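Local coordinates for protein cytochrome c, putative (Geobacter sulfurreducens, PDB 2CZS) that probably carries electrons through two covalently attached c-type hemes, each with its iron held between two axial histidines, at residues A[21-26]-A[31-36]; A[9-14]-A[64-69]. One frame throughout, in Å; residues are numbered along the deposited sequence.

Interaction 1. Residues A[21-26]-A[31-36]; sequences YDAFAQ and LDLDRQ. With NA (sodium ion), chain E.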
# COMPACT_ATOMS: atom_id res chain seq x y z
N TYR A 21 -1.60 7.45 6.28
CA TYR A 21 -2.36 8.70 6.07
C TYR A 21 -1.64 9.90 6.70
O TYR A 21 -1.48 10.94 6.06
CB TYR A 21 -3.76 8.57 6.67
CG TYR A 21 -4.79 7.92 5.77
CD1 TYR A 21 -4.91 6.52 5.69
CD2 TYR A 21 -5.63 8.69 4.98
CE1 TYR A 21 -5.86 5.93 4.85
CE2 TYR A 21 -6.59 8.10 4.15
CZ TYR A 21 -6.69 6.72 4.10
OH TYR A 21 -7.63 6.19 3.27
N ASP A 22 -1.21 9.73 7.95
CA ASP A 22 -0.54 10.81 8.69
C ASP A 22 0.80 11.16 8.04
O ASP A 22 1.08 12.34 7.81
CB ASP A 22 -0.31 10.45 10.18
CG ASP A 22 -1.61 10.39 11.02
OD1 ASP A 22 -2.62 11.01 10.65
OD2 ASP A 22 -1.61 9.70 12.06
N ALA A 23 1.60 10.14 7.70
CA ALA A 23 2.91 10.34 7.05
C ALA A 23 2.75 11.05 5.72
O ALA A 23 3.46 12.00 5.42
CB ALA A 23 3.62 9.01 6.85
N PHE A 24 1.79 10.58 4.92
CA PHE A 24 1.46 11.22 3.65
C PHE A 24 1.11 12.70 3.80
O PHE A 24 1.65 13.55 3.07
CB PHE A 24 0.34 10.46 2.94
CG PHE A 24 0.12 10.94 1.53
CD1 PHE A 24 1.16 10.89 0.59
CD2 PHE A 24 -1.12 11.45 1.14
CE1 PHE A 24 0.97 11.34 -0.72
CE2 PHE A 24 -1.32 11.91 -0.16
CZ PHE A 24 -0.27 11.85 -1.09
N ALA A 25 0.26 12.99 4.80
CA ALA A 25 -0.15 14.37 5.13
C ALA A 25 1.04 15.24 5.54
O ALA A 25 0.99 16.47 5.43
CB ALA A 25 -1.18 14.36 6.25
N GLN A 26 2.10 14.59 6.01
CA GLN A 26 3.27 15.29 6.53
C GLN A 26 4.35 15.46 5.46
O GLN A 26 5.41 16.06 5.72
CB GLN A 26 3.83 14.55 7.75
CG GLN A 26 2.89 14.59 8.97
CD GLN A 26 3.23 13.54 10.05
OE1 GLN A 26 2.57 13.49 11.10
NE2 GLN A 26 4.24 12.71 9.79
N LEU A 31 6.88 6.23 -2.54
CA LEU A 31 7.75 5.06 -2.61
C LEU A 31 8.20 4.60 -1.22
O LEU A 31 8.20 3.41 -0.92
CB LEU A 31 8.97 5.29 -3.52
CG LEU A 31 8.80 5.18 -5.03
CD1 LEU A 31 10.18 5.36 -5.64
CD2 LEU A 31 8.18 3.84 -5.49
N ASP A 32 8.56 5.55 -0.36
CA ASP A 32 8.95 5.19 1.02
C ASP A 32 7.80 4.53 1.77
O ASP A 32 7.98 3.54 2.49
CB ASP A 32 9.46 6.40 1.79
CG ASP A 32 10.78 6.89 1.27
OD1 ASP A 32 11.50 6.08 0.65
OD2 ASP A 32 11.06 8.10 1.42
N LEU A 33 6.59 5.07 1.58
CA LEU A 33 5.40 4.45 2.16
C LEU A 33 5.13 3.08 1.60
O LEU A 33 4.83 2.14 2.36
CB LEU A 33 4.20 5.38 2.02
CG LEU A 33 4.37 6.68 2.80
CD1 LEU A 33 3.23 7.63 2.48
CD2 LEU A 33 4.48 6.46 4.30
N ASP A 34 5.24 2.91 0.28
CA ASP A 34 5.02 1.63 -0.35
C ASP A 34 5.90 0.53 0.27
O ASP A 34 5.47 -0.60 0.41
CB ASP A 34 5.35 1.69 -1.83
CG ASP A 34 4.41 2.51 -2.65
OD1 ASP A 34 3.21 2.60 -2.36
OD2 ASP A 34 4.88 3.02 -3.68
N ARG A 35 7.14 0.87 0.63
CA ARG A 35 8.07 -0.12 1.18
C ARG A 35 7.52 -0.63 2.50
O ARG A 35 7.69 -1.80 2.81
CB ARG A 35 9.48 0.48 1.40
CG ARG A 35 10.00 1.36 0.26
CD ARG A 35 11.31 2.15 0.58
NE ARG A 35 11.90 2.81 -0.61
CZ ARG A 35 12.43 2.11 -1.61
NH1 ARG A 35 12.43 0.79 -1.53
NH2 ARG A 35 12.94 2.70 -2.67
N GLN A 36 6.86 0.26 3.29
CA GLN A 36 6.29 -0.14 4.58
C GLN A 36 5.05 -1.03 4.46
O GLN A 36 4.76 -1.81 5.37
CB GLN A 36 5.99 1.08 5.47
CG GLN A 36 7.25 1.88 5.87
CD GLN A 36 6.97 3.32 6.26
OE1 GLN A 36 6.08 3.60 7.05
NE2 GLN A 36 7.76 4.24 5.74
NA NA E . 3.51 4.72 -5.62

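Interaction 2. Residues A[9-14]-A[64-69]; sequences KKVPLD and RCLFCH. With HEM (protoporphyrin IX containing Fe), chain G; SO4 (sulfate ion), chain D.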
# COMPACT_ATOMS: atom_id res chain seq x y z
N LYS A 9 -9.56 -0.86 -4.92
CA LYS A 9 -9.84 -0.45 -3.56
C LYS A 9 -8.84 0.54 -2.98
O LYS A 9 -7.61 0.48 -3.23
CB LYS A 9 -10.04 -1.67 -2.68
CG LYS A 9 -11.27 -2.48 -3.06
CD LYS A 9 -11.32 -3.79 -2.30
CE LYS A 9 -12.74 -4.25 -2.07
NZ LYS A 9 -12.75 -5.25 -0.96
N LYS A 10 -9.39 1.50 -2.23
CA LYS A 10 -8.59 2.52 -1.59
C LYS A 10 -8.01 1.99 -0.30
O LYS A 10 -8.44 0.95 0.21
CB LYS A 10 -9.42 3.78 -1.34
CG LYS A 10 -9.62 4.60 -2.61
CD LYS A 10 -10.68 5.65 -2.44
CE LYS A 10 -10.68 6.56 -3.65
NZ LYS A 10 -11.17 5.86 -4.87
N VAL A 11 -7.00 2.69 0.22
CA VAL A 11 -6.41 2.31 1.49
C VAL A 11 -7.42 2.52 2.62
O VAL A 11 -7.92 3.62 2.77
CB VAL A 11 -5.10 3.13 1.76
CG1 VAL A 11 -4.46 2.74 3.09
CG2 VAL A 11 -4.09 2.96 0.62
N PRO A 12 -7.73 1.47 3.41
CA PRO A 12 -8.67 1.68 4.53
C PRO A 12 -8.24 2.78 5.49
O PRO A 12 -7.06 2.88 5.83
CB PRO A 12 -8.65 0.32 5.25
CG PRO A 12 -8.33 -0.62 4.20
CD PRO A 12 -7.32 0.06 3.32
N LEU A 13 -9.19 3.63 5.91
CA LEU A 13 -8.89 4.57 6.98
C LEU A 13 -9.26 3.92 8.28
O LEU A 13 -10.41 4.01 8.76
CB LEU A 13 -9.59 5.93 6.84
CG LEU A 13 -9.24 6.93 7.96
CD1 LEU A 13 -7.71 7.21 8.09
CD2 LEU A 13 -10.07 8.25 7.89
N ASP A 14 -8.27 3.22 8.82
CA ASP A 14 -8.48 2.44 10.05
C ASP A 14 -7.19 2.41 10.83
O ASP A 14 -6.22 3.02 10.42
CB ASP A 14 -9.01 1.04 9.73
CG ASP A 14 -8.06 0.19 8.90
OD1 ASP A 14 -8.52 -0.87 8.43
OD2 ASP A 14 -6.88 0.56 8.74
N ARG A 64 4.41 -0.60 -6.46
CA ARG A 64 3.95 0.78 -6.25
C ARG A 64 2.49 0.77 -5.73
O ARG A 64 1.55 1.08 -6.48
CB ARG A 64 4.08 1.63 -7.53
CG ARG A 64 5.49 1.94 -8.00
CD ARG A 64 5.47 2.85 -9.22
NE ARG A 64 4.86 4.15 -8.95
CZ ARG A 64 4.37 4.98 -9.88
NH1 ARG A 64 4.39 4.65 -11.17
NH2 ARG A 64 3.85 6.14 -9.52
N CYS A 65 2.33 0.41 -4.46
CA CYS A 65 0.96 0.21 -3.93
C CYS A 65 0.09 1.43 -4.17
O CYS A 65 -1.08 1.32 -4.61
CB CYS A 65 0.98 -0.05 -2.44
SG CYS A 65 2.13 -1.31 -1.89
N LEU A 66 0.63 2.59 -3.83
CA LEU A 66 -0.12 3.83 -3.74
C LEU A 66 -0.41 4.41 -5.08
O LEU A 66 -1.15 5.38 -5.17
CB LEU A 66 0.55 4.84 -2.80
CG LEU A 66 0.52 4.37 -1.33
CD1 LEU A 66 1.44 5.28 -0.51
CD2 LEU A 66 -0.93 4.35 -0.76
N PHE A 67 0.13 3.79 -6.12
CA PHE A 67 -0.12 4.25 -7.47
C PHE A 67 -1.48 3.72 -7.90
O PHE A 67 -2.26 4.44 -8.56
CB PHE A 67 0.99 3.75 -8.40
CG PHE A 67 0.83 4.22 -9.80
CD1 PHE A 67 0.73 5.58 -10.07
CD2 PHE A 67 0.80 3.32 -10.85
CE1 PHE A 67 0.58 6.04 -11.37
CE2 PHE A 67 0.66 3.77 -12.16
CZ PHE A 67 0.54 5.12 -12.42
N CYS A 68 -1.78 2.47 -7.51
CA CYS A 68 -3.09 1.87 -7.83
C CYS A 68 -4.11 1.99 -6.72
O CYS A 68 -5.30 2.05 -7.00
CB CYS A 68 -2.91 0.42 -8.19
SG CYS A 68 -1.74 0.23 -9.55
N HIS A 69 -3.65 1.97 -5.48
CA HIS A 69 -4.55 2.04 -4.32
C HIS A 69 -4.40 3.41 -3.69
O HIS A 69 -3.46 3.68 -2.94
CB HIS A 69 -4.28 0.93 -3.28
CG HIS A 69 -4.37 -0.46 -3.80
ND1 HIS A 69 -5.58 -1.10 -4.03
CD2 HIS A 69 -3.40 -1.33 -4.12
CE1 HIS A 69 -5.32 -2.33 -4.46
NE2 HIS A 69 -4.01 -2.49 -4.52
CHA HEM G . -6.08 -6.17 -4.96
CHB HEM G . -2.94 -4.36 -1.81
CHC HEM G . 0.00 -3.09 -5.35
CHD HEM G . -3.95 -3.22 -8.20
C1A HEM G . -5.46 -5.89 -3.77
C2A HEM G . -5.84 -6.33 -2.45
C3A HEM G . -4.95 -5.84 -1.58
C4A HEM G . -3.99 -5.06 -2.34
CMA HEM G . -4.92 -6.02 -0.05
CAA HEM G . -7.07 -7.24 -2.14
CBA HEM G . -8.34 -6.39 -2.12
CGA HEM G . -9.52 -7.16 -1.56
O1A HEM G . -9.36 -7.89 -0.54
O2A HEM G . -10.64 -7.05 -2.14
C1B HEM G . -1.83 -3.91 -2.45
C2B HEM G . -0.57 -3.53 -1.82
C3B HEM G . 0.24 -3.19 -2.84
C4B HEM G . -0.45 -3.35 -4.09
CMB HEM G . -0.28 -3.49 -0.30
CAB HEM G . 1.73 -2.76 -2.77
CBB HEM G . 2.53 -3.78 -2.29
C1C HEM G . -0.81 -2.93 -6.45
C2C HEM G . -0.48 -2.35 -7.72
C3C HEM G . -1.55 -2.37 -8.50
C4C HEM G . -2.65 -2.98 -7.75
CMC HEM G . 0.93 -1.77 -8.02
CAC HEM G . -1.69 -1.87 -9.95
CBC HEM G . -0.72 -2.10 -10.85
C1D HEM G . -4.89 -4.05 -7.62
C2D HEM G . -6.15 -4.48 -8.22
C3D HEM G . -6.81 -5.41 -7.23
C4D HEM G . -5.91 -5.46 -6.11
CMD HEM G . -6.73 -4.07 -9.60
CAD HEM G . -8.18 -6.10 -7.38
CBD HEM G . -9.23 -5.01 -7.13
CGD HEM G . -9.21 -4.55 -5.69
O1D HEM G . -9.57 -5.38 -4.81
O2D HEM G . -8.83 -3.37 -5.43
NA HEM G . -4.32 -5.12 -3.65
NB HEM G . -1.71 -3.83 -3.81
NC HEM G . -2.15 -3.31 -6.52
ND HEM G . -4.79 -4.65 -6.39
FE HEM G . -3.21 -4.23 -5.12
S SO4 D . 3.46 7.76 -13.91
O1 SO4 D . 4.56 8.72 -14.05
O2 SO4 D . 2.52 8.01 -15.00
O3 SO4 D . 4.00 6.39 -13.96
O4 SO4 D . 2.78 7.94 -12.63

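Interaction 1. Residues A[21-26]-A[31-36]
A23 and F24 meet L33 through carbon alone, and no hydrogen bond joins 21-26 to 31-36. The two methyls of L33 divide the work: CD2 of L33 reaches CB of A23 at 3.7 Å, while CD1 of L33 comes to CB of F24 at 4.1 Å. Both segments are helical, and the CA atoms of F24 and L33 stand 8.0 Å apart. With CG of F24 anti to the backbone N (chi1 -171°), the phenyl ring is carried past the leucine, which meets it obliquely; the ring stacks instead on F71 and receives a cation-pi contact from K30.

No polar bond crosses between the two helices. Within 31-36, R35 NE pairs with D32 OD1 at 3.5 Å, the carboxylate oxygen lying in the plane of the guanidinium at its edge. Q36 NE2 gives a weak, bent bond to D32 O. A separate partner serves D34, whose OD2 binds the sodium ion at 2.9 Å; the other carboxylate oxygen is turned to helix 65-68.

L33, which also touches a heme and F20, thus joins helices 18-25 and 30-37 beside one heme pocket of this small diheme cytochrome c.

Interaction 2. Residues A[9-14]-A[64-69]
The backbone carbonyl of K9 meets the imidazole of H69 where the extended 9-14 segment passes a short, weakly bonded helical turn at 65-68. H69 N closes that turn on C65 O at 2.8 Å, and the backbone of V11 is hydrogen-bonded to K70. H69 ND1 donates to K9 O at 2.7 Å with an N-H...O angle of 153°; the oxygen lies only 5° out of the imidazole plane, and the donor lies in the carbonyl plane. Together with the iron bond, this holds the rotation of the ring, and it would probably strengthen donation to the metal: NE2 of H69 binds the heme iron at 2.0 Å, with H54 as the other axial ligand.

Residues 65-69 (CLFCH) form the CXXCH heme attachment motif of c-type cytochromes, C65 and C68 being joined to the two vinyl-derived carbons. K9 grips the propionates of the same heme. K9 N gives heme O2D a nearly straight bond of 2.7 Å, and the extended side chain puts K9 NZ 3.0 Å from heme O2A; NZ also bonds a propionate of the other heme.

Beside the H69 backbone, V11 CG2 and L66 CD2 touch at 3.7 Å, their side chains crossing obliquely. Set anti to the carbonyl carbon, CG2 of V11 also packs 3.7 Å from H69 O.

How the interactions relate
Interaction 1 is nested along the chain within the loop closed by interaction 2: 9-14 comes first, then helices 18-25 and 30-37, and 64-69 last. Their centres lie 11 Å apart, and each segment of the helix pair has a polar tie to the heme-binding contact. Y21 OH probably hydrogen-bonds to V11 O at 2.6 Å, tying helix 18-25 to the 9-14 segment that supports H69. D34 OD1 probably accepts from L66 N at 3.0 Å and L33 packs on L66, so helix 30-37 is tied to the attachment turn of the heme bound by C65, C68 and H69. The chain has no strands; short helices, loops and two hemes make up the fold, and C37, near L33, anchors the other heme.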